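Side-chain contact in acetylxylan esterase / glucomannan deacetylase (Cellvibrio japonicus, PDB 2W9X), which removes acetyl groups from plant cell wall glucomannan and, less readily, from acetylated xylan: residues Lys186-Asp191 against Leu348-Leu353. Sequence-based numbering, arbitrary orientation.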
loop_
_atom_site.group_PDB
_atom_site.type_symbol
_atom_site.label_atom_id
_atom_site.label_comp_id
_atom_site.label_asym_id
_atom_site.label_seq_id
_atom_site.Cartn_x
_atom_site.Cartn_y
_atom_site.Cartn_z
ATOM N N LYS B 186 14.622 3.164 -15.216
ATOM C CA LYS B 186 15.301 2.481 -16.328
ATOM C C LYS B 186 14.894 1.015 -16.500
ATOM O O LYS B 186 14.860 0.505 -17.634
ATOM C CB LYS B 186 16.816 2.659 -16.218
ATOM C CG LYS B 186 17.249 4.085 -16.615
ATOM C CD LYS B 186 18.737 4.312 -16.421
ATOM C CE LYS B 186 19.141 5.670 -16.953
ATOM N NZ LYS B 186 20.611 5.902 -16.777
ATOM N N ALA B 187 14.544 0.351 -15.392
ATOM C CA ALA B 187 14.055 -1.036 -15.444
ATOM C C ALA B 187 12.705 -1.139 -16.162
ATOM O O ALA B 187 12.345 -2.202 -16.670
ATOM C CB ALA B 187 13.970 -1.646 -14.040
ATOM N N PHE B 188 11.967 -0.031 -16.213
ATOM C CA PHE B 188 10.664 -0.008 -16.873
ATOM C C PHE B 188 10.674 0.819 -18.168
ATOM O O PHE B 188 9.632 0.986 -18.797
ATOM C CB PHE B 188 9.584 0.519 -15.913
ATOM C CG PHE B 188 9.330 -0.372 -14.727
ATOM C CD1 PHE B 188 8.523 -1.505 -14.848
ATOM C CD2 PHE B 188 9.886 -0.075 -13.476
ATOM C CE1 PHE B 188 8.284 -2.352 -13.744
ATOM C CE2 PHE B 188 9.655 -0.911 -12.363
ATOM C CZ PHE B 188 8.849 -2.049 -12.495
ATOM N N ASP B 189 11.850 1.321 -18.554
ATOM C CA ASP B 189 11.998 2.274 -19.658
ATOM C C ASP B 189 11.009 3.441 -19.564
ATOM O O ASP B 189 10.317 3.771 -20.531
ATOM C CB ASP B 189 11.914 1.574 -21.028
ATOM C CG ASP B 189 12.307 2.486 -22.176
ATOM O OD1 ASP B 189 13.154 3.390 -21.970
ATOM O OD2 ASP B 189 11.757 2.299 -23.288
ATOM N N ALA B 190 10.958 4.055 -18.386
ATOM C CA ALA B 190 10.097 5.216 -18.157
ATOM C C ALA B 190 10.916 6.481 -18.108
ATOM O O ALA B 190 12.068 6.474 -17.690
ATOM C CB ALA B 190 9.324 5.057 -16.851
ATOM N N ASP B 191 10.321 7.581 -18.547
ATOM C CA ASP B 191 10.935 8.872 -18.304
ATOM C C ASP B 191 10.810 9.220 -16.828
ATOM O O ASP B 191 9.911 8.724 -16.138
ATOM C CB ASP B 191 10.323 9.945 -19.209
ATOM C CG ASP B 191 10.881 9.891 -20.609
ATOM O OD1 ASP B 191 12.124 9.938 -20.775
ATOM O OD2 ASP B 191 10.070 9.780 -21.545
ATOM N N LEU B 348 13.775 -3.224 -4.636
ATOM C CA LEU B 348 12.554 -3.213 -3.827
ATOM C C LEU B 348 11.380 -2.588 -4.593
ATOM O O LEU B 348 10.274 -3.143 -4.654
ATOM C CB LEU B 348 12.816 -2.386 -2.566
ATOM C CG LEU B 348 12.343 -2.738 -1.165
ATOM C CD1 LEU B 348 12.735 -4.174 -0.811
ATOM C CD2 LEU B 348 12.999 -1.758 -0.210
ATOM N N LEU B 349 11.638 -1.411 -5.154
ATOM C CA LEU B 349 10.651 -0.660 -5.932
ATOM C C LEU B 349 10.256 -1.379 -7.229
ATOM O O LEU B 349 9.068 -1.483 -7.560
ATOM C CB LEU B 349 11.217 0.729 -6.236
ATOM C CG LEU B 349 11.190 1.764 -5.105
ATOM C CD1 LEU B 349 12.018 2.956 -5.501
ATOM C CD2 LEU B 349 9.753 2.196 -4.825
ATOM N N ILE B 350 11.257 -1.875 -7.958
ATOM C CA ILE B 350 11.015 -2.625 -9.200
ATOM C C ILE B 350 10.076 -3.820 -8.994
ATOM O O ILE B 350 9.083 -3.975 -9.722
ATOM C CB ILE B 350 12.342 -3.070 -9.856
ATOM C CG1 ILE B 350 13.115 -1.847 -10.345
ATOM C CG2 ILE B 350 12.088 -4.127 -10.980
ATOM C CD1 ILE B 350 14.629 -2.058 -10.540
ATOM N N THR B 351 10.380 -4.643 -7.994
ATOM C CA THR B 351 9.555 -5.790 -7.630
ATOM C C THR B 351 8.138 -5.374 -7.229
ATOM O O THR B 351 7.161 -6.016 -7.621
ATOM C CB THR B 351 10.219 -6.596 -6.479
ATOM O OG1 THR B 351 11.578 -6.883 -6.834
ATOM C CG2 THR B 351 9.485 -7.905 -6.205
ATOM N N HIS B 352 8.037 -4.306 -6.436
ATOM C CA HIS B 352 6.746 -3.765 -6.017
ATOM C C HIS B 352 5.937 -3.370 -7.252
ATOM O O HIS B 352 4.787 -3.768 -7.388
ATOM C CB HIS B 352 6.942 -2.555 -5.092
ATOM C CG HIS B 352 5.665 -1.998 -4.549
ATOM N ND1 HIS B 352 5.061 -2.493 -3.412
ATOM C CD2 HIS B 352 4.870 -0.996 -4.990
ATOM C CE1 HIS B 352 3.949 -1.821 -3.176
ATOM N NE2 HIS B 352 3.810 -0.906 -4.119
ATOM N N LEU B 353 6.554 -2.604 -8.150
ATOM C CA LEU B 353 5.846 -2.076 -9.323
ATOM C C LEU B 353 5.487 -3.165 -10.349
ATOM O O LEU B 353 4.483 -3.046 -11.047
ATOM C CB LEU B 353 6.622 -0.928 -9.956
ATOM C CG LEU B 353 6.634 0.308 -9.058
ATOM C CD1 LEU B 353 7.588 1.360 -9.583
ATOM C CD2 LEU B 353 5.222 0.870 -8.913
#
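Phe188 reaches across to the helix of Ile350 and Leu353, and the far end of its ring packs against one side of helix 339-354. Its CG stands anti to the carbonyl carbon, beside the backbone N (chi1 -65°), a setting that sends the ring to the other helix. Its CZ comes to 3.4 Å from Ile350 O, and that oxygen sits at the ring edge, close to the ring plane; a C-H directed at a carbonyl from there would add a weak electrostatic attraction to the van der Waals contact. CE2, the next atom of the Phe188 ring, is 3.8 Å from Ile350 CA. Leu353 meets the same end of the ring obliquely: its CB is 3.6 Å from Phe188 CZ, and its CD1 brushes CE2. Phe188 lies just before the Schellman motif, with positive phi at Asp189, that closes helix 180-187; the chain then enters 191-196, an outermost strand of the parallel sheet in this SGNH (GDSL-like) hydrolase domain, and helix 339-354 packs on the same sheet through Leu349 and Leu353. Directly before Phe188 in the sequence, the methyl of Ala187 touches Ile350, with Ala187 CB 3.6 Å from Ile350 CD1. Ile350 holds CG1 anti to its own carbonyl carbon (chi1 -67°), which carries the longer branch to Ala187, while Ile350 CG2, the other branch, comes within 4.1 Å of Phe188 CZ. Beyond the two segments, Trp360 meets the Phe188 ring with the planes at about 50°, and Thr184 touches both Ile350 and Leu353.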